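PDB 3WCY: interferon alpha/beta receptor 1 from Mus musculus, which pairs with IFNAR2 to form the heterodimeric receptor for type I interferons and so sets off JAK-STAT signalling. Local coordinates for residues A[132-144]-A[153-166]. Numbering follows the deposited sequence.
Sequences LEKPSFSYTIRIW and TINSTYYVEKIPEL
Y139 N donates a hydrogen bond to S156 O (2.7 Å), and S156 N answers with a nearly straight bond to Y139 O. Two residues along, I141 and I154 form the next hydrogen-bonded pair, which joins 138-144 to 153-156 as an antiparallel hairpin of the second fibronectin type III domain; strand 171-179 pairs with the far edge of 138-144. Beyond the hairpin the chain passes to the opposite sheet through Y159. The ring of Y139, with CG anti to the carbonyl carbon (chi1 -51°), turns its edge toward a face of Y159, the planes at 68° and the centroids 5.5 Å apart. With an alanine here in place of Y139 that face loses its aromatic partner, and the Y159 ring is likely to become free to shift. Further along, I143 CD1 meets I163 CD1 tip to tip at 4.0 Å, L166 CD2 adds to the cluster, and I143 CG2 rests on I154 CD1. S156 OG donates to E161 OE1 (2.8 Å), which accepts through its anti lone pair, and so ties hairpin to strand 160-163. Backbone bonds therefore set the pairing within one sheet, whereas the contacts of Y139 with Y159 and of I143 with I163 and L166, helped by the S156-E161 hydrogen bond, help to hold the hairpin against the link and strand 160-163 of the other sheet.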
ATOM      1  N   LEU A 132       4.914 -14.416  -5.469  1.00 89.51           N
ATOM      2  CA  LEU A 132       4.316 -14.093  -4.177  1.00 87.86           C
ATOM      3  C   LEU A 132       5.011 -12.917  -3.491  1.00 90.23           C
ATOM      4  O   LEU A 132       4.624 -12.549  -2.382  1.00 89.17           O
ATOM      5  CB  LEU A 132       4.301 -15.314  -3.254  1.00 88.62           C
ATOM      6  CG  LEU A 132       3.561 -16.555  -3.743  1.00 94.20           C
ATOM      7  CD1 LEU A 132       3.723 -17.700  -2.744  1.00 95.20           C
ATOM      8  CD2 LEU A 132       2.080 -16.258  -4.029  1.00 95.42           C
ATOM      9  N   GLU A 133       6.026 -12.320  -4.151  1.00 86.52           N
ATOM     10  CA  GLU A 133       6.763 -11.168  -3.625  1.00 85.57           C
ATOM     11  C   GLU A 133       6.392  -9.848  -4.295  1.00 88.38           C
ATOM     12  O   GLU A 133       6.672  -8.787  -3.731  1.00 87.58           O
ATOM     13  CB  GLU A 133       8.275 -11.409  -3.645  1.00 87.74           C
ATOM     14  CG  GLU A 133       8.788 -12.108  -2.399  1.00 96.75           C
ATOM     15  CD  GLU A 133       8.339 -13.543  -2.218  1.00112.79           C
ATOM     16  OE1 GLU A 133       8.107 -13.943  -1.054  1.00100.42           O
ATOM     17  OE2 GLU A 133       8.212 -14.269  -3.232  1.00106.57           O
ATOM     18  N   LYS A 134       5.701  -9.913  -5.458  1.00 84.37           N
ATOM     19  CA  LYS A 134       5.216  -8.755  -6.226  1.00 83.60           C
ATOM     20  C   LYS A 134       4.702  -7.579  -5.360  1.00 86.53           C
ATOM     21  O   LYS A 134       5.096  -6.445  -5.657  1.00 85.86           O
ATOM     22  CB  LYS A 134       4.122  -9.159  -7.234  1.00 85.96           C
ATOM     23  CG  LYS A 134       4.550 -10.152  -8.293  1.00100.19           C
ATOM     24  CD  LYS A 134       3.518 -11.256  -8.433  1.00109.19           C
ATOM     25  CE  LYS A 134       2.573 -11.040  -9.588  1.00119.62           C
ATOM     26  NZ  LYS A 134       1.572 -12.130  -9.670  1.00130.67           N
ATOM     27  N   PRO A 135       3.843  -7.778  -4.307  1.00 82.18           N
ATOM     28  CA  PRO A 135       3.367  -6.612  -3.541  1.00 81.35           C
ATOM     29  C   PRO A 135       4.442  -5.968  -2.671  1.00 84.81           C
ATOM     30  O   PRO A 135       4.365  -4.770  -2.385  1.00 83.09           O
ATOM     31  CB  PRO A 135       2.219  -7.180  -2.702  1.00 82.64           C
ATOM     32  CG  PRO A 135       1.937  -8.550  -3.264  1.00 87.02           C
ATOM     33  CD  PRO A 135       3.231  -9.021  -3.788  1.00 83.12           C
ATOM     34  N   SER A 136       5.457  -6.755  -2.278  1.00 82.77           N
ATOM     35  CA  SER A 136       6.554  -6.274  -1.443  1.00 83.34           C
ATOM     36  C   SER A 136       7.451  -5.286  -2.183  1.00 86.73           C
ATOM     37  O   SER A 136       7.837  -4.279  -1.588  1.00 86.95           O
ATOM     38  CB  SER A 136       7.365  -7.439  -0.880  1.00 87.99           C
ATOM     39  OG  SER A 136       6.653  -8.135   0.133  1.00 96.36           O
ATOM     40  N   PHE A 137       7.737  -5.549  -3.484  1.00 81.81           N
ATOM     41  CA  PHE A 137       8.586  -4.719  -4.346  1.00 81.10           C
ATOM     42  C   PHE A 137       8.200  -3.246  -4.412  1.00 84.93           C
ATOM     43  O   PHE A 137       7.024  -2.896  -4.482  1.00 83.38           O
ATOM     44  CB  PHE A 137       8.648  -5.262  -5.784  1.00 82.57           C
ATOM     45  CG  PHE A 137       9.207  -6.646  -6.010  1.00 84.46           C
ATOM     46  CD1 PHE A 137      10.373  -7.057  -5.375  1.00 88.36           C
ATOM     47  CD2 PHE A 137       8.632  -7.498  -6.941  1.00 86.07           C
ATOM     48  CE1 PHE A 137      10.902  -8.331  -5.606  1.00 89.58           C
ATOM     49  CE2 PHE A 137       9.174  -8.760  -7.187  1.00 89.43           C
ATOM     50  CZ  PHE A 137      10.308  -9.165  -6.521  1.00 88.21           C
ATOM     51  N   SER A 138       9.220  -2.396  -4.421  1.00 83.11           N
ATOM     52  CA  SER A 138       9.128  -0.947  -4.570  1.00 82.88           C
ATOM     53  C   SER A 138      10.076  -0.613  -5.713  1.00 85.28           C
ATOM     54  O   SER A 138      10.905  -1.452  -6.074  1.00 84.82           O
ATOM     55  CB  SER A 138       9.568  -0.237  -3.292  1.00 87.58           C
ATOM     56  OG  SER A 138       9.532   1.174  -3.441  1.00 97.15           O
ATOM     57  N   TYR A 139       9.931   0.575  -6.313  1.00 81.54           N
ATOM     58  CA  TYR A 139      10.774   1.002  -7.435  1.00 81.79           C
ATOM     59  C   TYR A 139      11.283   2.420  -7.244  1.00 87.22           C
ATOM     60  O   TYR A 139      10.623   3.237  -6.596  1.00 87.21           O
ATOM     61  CB  TYR A 139      10.045   0.831  -8.792  1.00 81.46           C
ATOM     62  CG  TYR A 139       9.467  -0.555  -8.982  1.00 81.17           C
ATOM     63  CD1 TYR A 139      10.256  -1.605  -9.444  1.00 82.62           C
ATOM     64  CD2 TYR A 139       8.146  -0.837  -8.629  1.00 80.95           C
ATOM     65  CE1 TYR A 139       9.741  -2.894  -9.579  1.00 81.87           C
ATOM     66  CE2 TYR A 139       7.622  -2.124  -8.754  1.00 81.07           C
ATOM     67  CZ  TYR A 139       8.425  -3.150  -9.229  1.00 87.30           C
ATOM     68  OH  TYR A 139       7.925  -4.421  -9.346  1.00 87.42           O
ATOM     69  N   THR A 140      12.489   2.689  -7.756  1.00 84.45           N
ATOM     70  CA  THR A 140      13.131   4.004  -7.690  1.00 85.04           C
ATOM     71  C   THR A 140      13.482   4.401  -9.128  1.00 88.46           C
ATOM     72  O   THR A 140      14.198   3.663  -9.812  1.00 88.31           O
ATOM     73  CB  THR A 140      14.376   3.990  -6.770  1.00 95.35           C
ATOM     74  OG1 THR A 140      15.409   3.213  -7.378  1.00 98.29           O
ATOM     75  CG2 THR A 140      14.090   3.472  -5.369  1.00 91.19           C
ATOM     76  N   ILE A 141      12.954   5.540  -9.590  1.00 84.23           N
ATOM     77  CA  ILE A 141      13.172   6.032 -10.950  1.00 84.00           C
ATOM     78  C   ILE A 141      14.156   7.195 -10.949  1.00 88.96           C
ATOM     79  O   ILE A 141      14.058   8.087 -10.103  1.00 88.25           O
ATOM     80  CB  ILE A 141      11.851   6.446 -11.679  1.00 86.32           C
ATOM     81  CG1 ILE A 141      10.545   5.804 -11.113  1.00 85.57           C
ATOM     82  CG2 ILE A 141      11.979   6.360 -13.200  1.00 86.85           C
ATOM     83  CD1 ILE A 141      10.308   4.319 -11.372  1.00 93.07           C
ATOM     84  N   ARG A 142      15.074   7.195 -11.936  1.00 86.78           N
ATOM     85  CA  ARG A 142      16.066   8.240 -12.172  1.00 87.53           C
ATOM     86  C   ARG A 142      15.826   8.826 -13.561  1.00 91.95           C
ATOM     87  O   ARG A 142      15.814   8.092 -14.547  1.00 90.69           O
ATOM     88  CB  ARG A 142      17.486   7.679 -12.077  1.00 87.40           C
ATOM     89  CG  ARG A 142      18.055   7.625 -10.671  1.00 95.63           C
ATOM     90  CD  ARG A 142      19.503   7.181 -10.741  1.00103.11           C
ATOM     91  NE  ARG A 142      20.101   6.981  -9.423  1.00109.07           N
ATOM     92  CZ  ARG A 142      21.187   6.246  -9.199  1.00122.92           C
ATOM     93  NH1 ARG A 142      21.796   5.623 -10.203  1.00 99.77           N
ATOM     94  NH2 ARG A 142      21.665   6.117  -7.967  1.00116.65           N
ATOM     95  N   ILE A 143      15.612  10.146 -13.627  1.00 90.15           N
ATOM     96  CA  ILE A 143      15.366  10.892 -14.862  1.00 90.55           C
ATOM     97  C   ILE A 143      16.305  12.110 -14.970  1.00 97.49           C
ATOM     98  O   ILE A 143      16.592  12.779 -13.973  1.00 97.23           O
ATOM     99  CB  ILE A 143      13.848  11.241 -15.035  1.00 92.72           C
ATOM    100  CG1 ILE A 143      13.510  11.744 -16.462  1.00 93.14           C
ATOM    101  CG2 ILE A 143      13.315  12.173 -13.930  1.00 93.91           C
ATOM    102  CD1 ILE A 143      11.998  11.804 -16.846  1.00 97.19           C
ATOM    103  N   TRP A 144      16.791  12.367 -16.188  1.00 96.49           N
ATOM    104  CA  TRP A 144      17.665  13.487 -16.541  1.00 98.67           C
ATOM    105  C   TRP A 144      17.551  13.718 -18.044  1.00104.93           C
ATOM    106  O   TRP A 144      17.141  12.803 -18.755  1.00103.84           O
ATOM    107  CB  TRP A 144      19.131  13.167 -16.180  1.00 98.24           C
ATOM    108  CG  TRP A 144      19.719  12.026 -16.961  1.00 98.75           C
ATOM    109  CD1 TRP A 144      20.394  12.103 -18.143  1.00102.27           C
ATOM    110  CD2 TRP A 144      19.620  10.632 -16.645  1.00 97.53           C
ATOM    111  NE1 TRP A 144      20.720  10.843 -18.586  1.00101.26           N
ATOM    112  CE2 TRP A 144      20.284   9.922 -17.669  1.00101.68           C
ATOM    113  CE3 TRP A 144      19.041   9.909 -15.586  1.00 97.60           C
ATOM    114  CZ2 TRP A 144      20.399   8.527 -17.659  1.00100.22           C
ATOM    115  CZ3 TRP A 144      19.166   8.528 -15.574  1.00 98.27           C
ATOM    116  CH2 TRP A 144      19.823   7.850 -16.608  1.00 99.13           C
ATOM    117  N   THR A 153      15.281  12.104  -8.733  1.00101.68           N
ATOM    118  CA  THR A 153      14.878  10.802  -8.196  1.00 99.78           C
ATOM    119  C   THR A 153      13.415  10.750  -7.745  1.00101.48           C
ATOM    120  O   THR A 153      12.976  11.597  -6.967  1.00101.77           O
ATOM    121  CB  THR A 153      15.888  10.299  -7.151  1.00106.04           C
ATOM    122  OG1 THR A 153      17.222  10.594  -7.595  1.00105.26           O
ATOM    123  CG2 THR A 153      15.738   8.798  -6.867  1.00101.75           C
ATOM    124  N   ILE A 154      12.662   9.760  -8.252  1.00 95.71           N
ATOM    125  CA  ILE A 154      11.248   9.563  -7.906  1.00 94.29           C
ATOM    126  C   ILE A 154      11.045   8.122  -7.422  1.00 96.92           C
ATOM    127  O   ILE A 154      11.442   7.184  -8.113  1.00 96.29           O
ATOM    128  CB  ILE A 154      10.295   9.933  -9.088  1.00 97.10           C
ATOM    129  CG1 ILE A 154      10.493  11.383  -9.565  1.00 98.60           C
ATOM    130  CG2 ILE A 154       8.829   9.693  -8.739  1.00 97.05           C
ATOM    131  CD1 ILE A 154      10.917  11.492 -10.997  1.00105.08           C
ATOM    132  N   ASN A 155      10.433   7.946  -6.238  1.00 92.71           N
ATOM    133  CA  ASN A 155      10.155   6.612  -5.699  1.00 91.34           C
ATOM    134  C   ASN A 155       8.718   6.213  -6.028  1.00 93.50           C
ATOM    135  O   ASN A 155       7.818   7.057  -5.966  1.00 92.17           O
ATOM    136  CB  ASN A 155      10.404   6.552  -4.192  1.00 91.67           C
ATOM    137  CG  ASN A 155      11.776   7.004  -3.771  1.00119.60           C
ATOM    138  OD1 ASN A 155      12.766   6.141  -3.917  1.00118.13           O
ATOM    139  ND2 ASN A 155      11.961   8.127  -3.297  1.00111.41           N
ATOM    140  N   SER A 156       8.501   4.937  -6.396  1.00 90.45           N
ATOM    141  CA  SER A 156       7.160   4.448  -6.729  1.00 90.40           C
ATOM    142  C   SER A 156       6.882   2.992  -6.390  1.00 94.11           C
ATOM    143  O   SER A 156       7.737   2.121  -6.569  1.00 93.18           O
ATOM    144  CB  SER A 156       6.823   4.700  -8.196  1.00 94.46           C
ATOM    145  OG  SER A 156       5.452   4.432  -8.446  1.00102.22           O
ATOM    146  N   THR A 157       5.638   2.742  -5.957  1.00 90.64           N
ATOM    147  CA  THR A 157       5.089   1.422  -5.646  1.00 90.20           C
ATOM    148  C   THR A 157       4.175   1.039  -6.811  1.00 95.12           C
ATOM    149  O   THR A 157       3.877  -0.140  -7.025  1.00 94.06           O
ATOM    150  CB  THR A 157       4.306   1.472  -4.329  1.00 96.26           C
ATOM    151  OG1 THR A 157       3.530   2.675  -4.284  1.00 95.96           O
ATOM    152  CG2 THR A 157       5.213   1.381  -3.110  1.00 94.85           C
ATOM    153  N   TYR A 158       3.761   2.069  -7.573  1.00 93.02           N
ATOM    154  CA  TYR A 158       2.864   2.016  -8.722  1.00 93.19           C
ATOM    155  C   TYR A 158       3.582   1.461  -9.948  1.00 95.62           C
ATOM    156  O   TYR A 158       4.711   1.863 -10.233  1.00 95.72           O
ATOM    157  CB  TYR A 158       2.257   3.412  -8.999  1.00 95.79           C
ATOM    158  CG  TYR A 158       1.587   4.053  -7.791  1.00 99.22           C
ATOM    159  CD1 TYR A 158       2.331   4.754  -6.843  1.00102.29           C
ATOM    160  CD2 TYR A 158       0.207   3.981  -7.612  1.00 99.49           C
ATOM    161  CE1 TYR A 158       1.724   5.338  -5.730  1.00103.54           C
ATOM    162  CE2 TYR A 158      -0.413   4.584  -6.518  1.00100.27           C
ATOM    163  CZ  TYR A 158       0.349   5.263  -5.580  1.00109.09           C
ATOM    164  OH  TYR A 158      -0.249   5.855  -4.490  1.00111.09           O
ATOM    165  N   TYR A 159       2.926   0.524 -10.663  1.00 90.39           N
ATOM    166  CA  TYR A 159       3.464  -0.141 -11.855  1.00 89.33           C
ATOM    167  C   TYR A 159       3.470   0.736 -13.109  1.00 90.28           C
ATOM    168  O   TYR A 159       3.990   0.337 -14.155  1.00 89.01           O
ATOM    169  CB  TYR A 159       2.829  -1.525 -12.063  1.00 90.63           C
ATOM    170  CG  TYR A 159       3.308  -2.533 -11.040  1.00 92.93           C
ATOM    171  CD1 TYR A 159       4.394  -3.362 -11.305  1.00 95.05           C
ATOM    172  CD2 TYR A 159       2.710  -2.623  -9.787  1.00 94.02           C
ATOM    173  CE1 TYR A 159       4.853  -4.276 -10.358  1.00 96.12           C
ATOM    174  CE2 TYR A 159       3.161  -3.535  -8.833  1.00 95.01           C
ATOM    175  CZ  TYR A 159       4.230  -4.363  -9.122  1.00104.02           C
ATOM    176  OH  TYR A 159       4.666  -5.257  -8.175  1.00107.12           O
ATOM    177  N   VAL A 160       2.903   1.944 -12.980  1.00 85.85           N
ATOM    178  CA  VAL A 160       2.889   3.016 -13.971  1.00 85.92           C
ATOM    179  C   VAL A 160       3.087   4.294 -13.153  1.00 90.50           C
ATOM    180  O   VAL A 160       2.224   4.646 -12.343  1.00 90.37           O
ATOM    181  CB  VAL A 160       1.616   3.081 -14.856  1.00 89.66           C
ATOM    182  CG1 VAL A 160       1.652   4.298 -15.776  1.00 90.02           C
ATOM    183  CG2 VAL A 160       1.435   1.806 -15.673  1.00 89.48           C
ATOM    184  N   GLU A 161       4.246   4.943 -13.304  1.00 86.97           N
ATOM    185  CA  GLU A 161       4.510   6.174 -12.574  1.00 86.93           C
ATOM    186  C   GLU A 161       4.676   7.313 -13.562  1.00 91.37           C
ATOM    187  O   GLU A 161       5.639   7.329 -14.328  1.00 91.51           O
ATOM    188  CB  GLU A 161       5.711   6.030 -11.612  1.00 88.18           C
ATOM    189  CG  GLU A 161       6.032   7.270 -10.777  1.00100.88           C
ATOM    190  CD  GLU A 161       4.959   7.789  -9.831  1.00129.18           C
ATOM    191  OE1 GLU A 161       4.545   7.038  -8.917  1.00125.30           O
ATOM    192  OE2 GLU A 161       4.561   8.966  -9.985  1.00129.17           O
ATOM    193  N   LYS A 162       3.703   8.232 -13.582  1.00 88.14           N
ATOM    194  CA  LYS A 162       3.736   9.385 -14.472  1.00 88.96           C
ATOM    195  C   LYS A 162       4.627  10.471 -13.867  1.00 93.49           C
ATOM    196  O   LYS A 162       4.342  10.966 -12.771  1.00 92.65           O
ATOM    197  CB  LYS A 162       2.316   9.903 -14.761  1.00 92.07           C
ATOM    198  CG  LYS A 162       2.253  10.993 -15.837  1.00113.01           C
ATOM    199  CD  LYS A 162       0.815  11.372 -16.221  1.00128.24           C
ATOM    200  CE  LYS A 162       0.154  12.359 -15.277  1.00146.87           C
ATOM    201  NZ  LYS A 162       0.785  13.709 -15.332  1.00160.91           N
ATOM    202  N   ILE A 163       5.735  10.804 -14.573  1.00 90.65           N
ATOM    203  CA  ILE A 163       6.679  11.844 -14.159  1.00 90.67           C
ATOM    204  C   ILE A 163       6.197  13.172 -14.759  1.00 96.48           C
ATOM    205  O   ILE A 163       6.222  13.322 -15.983  1.00 95.60           O
ATOM    206  CB  ILE A 163       8.146  11.495 -14.512  1.00 93.13           C
ATOM    207  CG1 ILE A 163       8.558  10.163 -13.852  1.00 92.40           C
ATOM    208  CG2 ILE A 163       9.085  12.634 -14.094  1.00 94.17           C
ATOM    209  CD1 ILE A 163       9.693   9.437 -14.524  1.00 99.42           C
ATOM    210  N   PRO A 164       5.693  14.116 -13.925  1.00 95.27           N
ATOM    211  CA  PRO A 164       5.147  15.366 -14.473  1.00 97.20           C
ATOM    212  C   PRO A 164       6.134  16.535 -14.367  1.00105.12           C
ATOM    213  O   PRO A 164       7.303  16.323 -14.025  1.00104.71           O
ATOM    214  CB  PRO A 164       3.996  15.663 -13.514  1.00 98.52           C
ATOM    215  CG  PRO A 164       4.486  15.125 -12.182  1.00101.70           C
ATOM    216  CD  PRO A 164       5.550  14.085 -12.453  1.00 96.28           C
ATOM    217  N   GLU A 165       5.644  17.769 -14.660  1.00104.42           N
ATOM    218  CA  GLU A 165       6.394  19.031 -14.666  1.00106.23           C
ATOM    219  C   GLU A 165       7.629  19.022 -15.598  1.00110.65           C
ATOM    220  O   GLU A 165       8.648  19.651 -15.290  1.00110.82           O
ATOM    221  CB  GLU A 165       6.758  19.434 -13.219  1.00108.00           C
ATOM    222  CG  GLU A 165       6.237  20.801 -12.809  1.00122.79           C
ATOM    223  CD  GLU A 165       6.740  21.289 -11.463  1.00148.91           C
ATOM    224  OE1 GLU A 165       7.936  21.651 -11.364  1.00143.44           O
ATOM    225  OE2 GLU A 165       5.930  21.327 -10.508  1.00144.44           O
ATOM    226  N   LEU A 166       7.525  18.303 -16.735  1.00106.98           N
ATOM    227  CA  LEU A 166       8.601  18.182 -17.723  1.00107.28           C
ATOM    228  C   LEU A 166       8.482  19.216 -18.848  1.00113.28           C
ATOM    229  O   LEU A 166       7.394  19.746 -19.100  1.00113.47           O
ATOM    230  CB  LEU A 166       8.672  16.758 -18.313  1.00105.99           C
ATOM    231  CG  LEU A 166       8.983  15.598 -17.368  1.00109.18           C
ATOM    232  CD1 LEU A 166       8.744  14.282 -18.056  1.00108.50           C
ATOM    233  CD2 LEU A 166      10.415  15.643 -16.868  1.00111.39           C
TER